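Pyoverdine biosynthesis protein PvcB (Pseudomonas aeruginosa, PDB 4YLM) probably catalyses the iron- and 2-oxoglutarate-dependent oxidation of tyrosine isonitrile to its unsaturated derivative, a step in paerucumarin biosynthesis. Local coordinates at residues A[79-85]-A[276-281]. Residues are numbered along the deposited sequence; the frame is centred on the assembly and turned at random.
Sequences FGEVMLW and RVHIHA
W85 and H278 illustrate how a second-shell histidine can be fixed from two directions. The indole NE1 donates to H278 ND1 at 3.1 Å, each partner lying close to the other's ring plane, so the bond joins edge to edge and the two rings do not stack. Since ND1 accepts here, it presumably carries no proton; NE2 across the ring hydrogen-bonds to D114, probably one of the iron ligands, which places H278 in the probable second shell of the metal site. R276, bent at chi2 and chi3, folds its guanidinium back over one face of the H278 imidazole, with H278 CE1 above its centre.

M83 threads between two imidazoles. Its CB lies over one face of the H280 ring in a CH-pi contact, 3.6 Å from the centroid, and chi1 (-175°, CG anti to the backbone N) carries CG along the ring to 3.4 Å from H280 CE1. The bend at chi3 (88°) then swings CE to 3.3 Å from H278 ND1, alongside the bonded indole. On the far flank of H280, the extended E81 brings its carboxylate carbon CD to 3.7 Å from H280 CD2, while a water joins OE2 to A281 O.

The backbones meet over a brief antiparallel pairing: H280 N donates to E81 O at 2.8 Å, and M83 N to H278 O. On the side facing helix 69-79, V82 CG1 packs on V277 CG1, and C76 of that helix touches both valines; F79 CD2 meets I279 CG1, their side chains crossing at about a right angle. Strand 272-286 belongs to the beta core of this TauD/TfdA-family, cupin-type oxygenase; short strand 82-83, just after helix 69-79, is added at its side, while strand 120-131 pairs with it through V126 and F124.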
# COMPACT_ATOMS: atom_id res chain seq x y z
N PHE A 79 -10.45 5.84 -7.82
CA PHE A 79 -9.93 4.48 -7.65
C PHE A 79 -8.81 4.13 -8.64
O PHE A 79 -7.78 3.54 -8.28
CB PHE A 79 -11.09 3.49 -7.79
CG PHE A 79 -10.69 2.06 -7.58
CD1 PHE A 79 -10.83 1.45 -6.34
CD2 PHE A 79 -10.18 1.31 -8.63
CE1 PHE A 79 -10.47 0.12 -6.16
CE2 PHE A 79 -9.81 -0.02 -8.46
CZ PHE A 79 -9.96 -0.61 -7.22
N GLY A 80 -9.02 4.47 -9.91
CA GLY A 80 -8.02 4.20 -10.94
C GLY A 80 -8.41 4.86 -12.25
O GLY A 80 -9.23 5.76 -12.24
N GLU A 81 -7.84 4.41 -13.36
CA GLU A 81 -8.23 4.94 -14.67
C GLU A 81 -9.45 4.19 -15.21
O GLU A 81 -9.34 3.04 -15.61
CB GLU A 81 -7.08 4.84 -15.66
CG GLU A 81 -7.34 5.55 -16.99
CD GLU A 81 -6.33 5.18 -18.08
OE1 GLU A 81 -6.55 5.58 -19.24
OE2 GLU A 81 -5.33 4.48 -17.79
N VAL A 82 -10.61 4.84 -15.21
CA VAL A 82 -11.83 4.16 -15.65
C VAL A 82 -11.73 3.86 -17.14
O VAL A 82 -11.27 4.69 -17.91
CB VAL A 82 -13.09 5.01 -15.37
CG1 VAL A 82 -14.31 4.45 -16.12
CG2 VAL A 82 -13.36 5.08 -13.87
N MET A 83 -12.10 2.65 -17.54
CA MET A 83 -12.23 2.34 -18.95
C MET A 83 -13.63 2.75 -19.41
O MET A 83 -14.63 2.12 -19.04
CB MET A 83 -11.98 0.86 -19.22
CG MET A 83 -11.98 0.52 -20.70
SD MET A 83 -11.62 -1.22 -21.07
CE MET A 83 -13.25 -1.92 -20.99
N LEU A 84 -13.70 3.82 -20.19
CA LEU A 84 -14.97 4.41 -20.59
C LEU A 84 -15.58 3.73 -21.81
O LEU A 84 -14.88 3.36 -22.75
CB LEU A 84 -14.82 5.91 -20.85
CG LEU A 84 -14.61 6.79 -19.62
CD1 LEU A 84 -14.25 8.22 -20.04
CD2 LEU A 84 -15.85 6.79 -18.71
N TRP A 85 -16.89 3.54 -21.76
CA TRP A 85 -17.62 3.00 -22.90
C TRP A 85 -18.40 4.15 -23.53
O TRP A 85 -18.45 5.24 -22.98
CB TRP A 85 -18.57 1.90 -22.45
CG TRP A 85 -17.91 0.62 -22.02
CD1 TRP A 85 -17.22 0.39 -20.86
CD2 TRP A 85 -17.89 -0.61 -22.75
NE1 TRP A 85 -16.77 -0.91 -20.82
CE2 TRP A 85 -17.17 -1.55 -21.97
CE3 TRP A 85 -18.42 -1.02 -23.98
CZ2 TRP A 85 -16.96 -2.86 -22.40
CZ3 TRP A 85 -18.21 -2.32 -24.40
CH2 TRP A 85 -17.49 -3.22 -23.61
N ARG A 276 -21.87 -1.92 -13.13
CA ARG A 276 -20.49 -2.34 -13.34
C ARG A 276 -19.64 -1.26 -13.99
O ARG A 276 -20.05 -0.61 -14.96
CB ARG A 276 -20.43 -3.60 -14.21
CG ARG A 276 -19.00 -4.09 -14.45
CD ARG A 276 -18.86 -4.75 -15.82
NE ARG A 276 -18.94 -3.77 -16.90
CZ ARG A 276 -19.14 -4.09 -18.17
NH1 ARG A 276 -19.29 -5.35 -18.53
NH2 ARG A 276 -19.20 -3.14 -19.10
N VAL A 277 -18.43 -1.08 -13.45
CA VAL A 277 -17.42 -0.18 -13.99
C VAL A 277 -16.13 -0.97 -14.24
O VAL A 277 -15.75 -1.82 -13.43
CB VAL A 277 -17.13 0.97 -12.99
CG1 VAL A 277 -16.04 1.92 -13.54
CG2 VAL A 277 -18.43 1.73 -12.67
N HIS A 278 -15.48 -0.70 -15.37
CA HIS A 278 -14.21 -1.32 -15.70
C HIS A 278 -13.07 -0.37 -15.32
O HIS A 278 -13.18 0.84 -15.51
CB HIS A 278 -14.13 -1.60 -17.20
CG HIS A 278 -14.82 -2.86 -17.63
ND1 HIS A 278 -15.55 -2.95 -18.79
CD2 HIS A 278 -14.86 -4.09 -17.07
CE1 HIS A 278 -16.02 -4.18 -18.93
NE2 HIS A 278 -15.61 -4.89 -17.89
N ILE A 279 -11.97 -0.92 -14.81
CA ILE A 279 -10.79 -0.12 -14.48
C ILE A 279 -9.63 -0.63 -15.31
O ILE A 279 -9.36 -1.83 -15.33
CB ILE A 279 -10.41 -0.24 -12.99
CG1 ILE A 279 -11.63 0.00 -12.10
CG2 ILE A 279 -9.21 0.69 -12.64
CD1 ILE A 279 -12.17 1.41 -12.15
N HIS A 280 -8.94 0.28 -15.99
CA HIS A 280 -7.80 -0.09 -16.82
C HIS A 280 -6.68 -0.66 -15.97
O HIS A 280 -6.57 -0.34 -14.79
CB HIS A 280 -7.26 1.15 -17.55
CG HIS A 280 -7.97 1.46 -18.83
ND1 HIS A 280 -7.98 0.60 -19.91
CD2 HIS A 280 -8.69 2.55 -19.21
CE1 HIS A 280 -8.67 1.14 -20.90
NE2 HIS A 280 -9.10 2.33 -20.50
N ALA A 281 -5.86 -1.50 -16.58
CA ALA A 281 -4.56 -1.87 -16.02
C ALA A 281 -3.65 -0.63 -15.97
O ALA A 281 -3.99 0.42 -16.52
CB ALA A 281 -3.93 -2.99 -16.87
O HOH W 1 -4.27 3.02 -15.92
O HOH W 2 -5.95 2.28 -13.67
O HOH W 3 -16.54 1.14 -17.28
O HOH W 4 -11.10 4.81 -21.39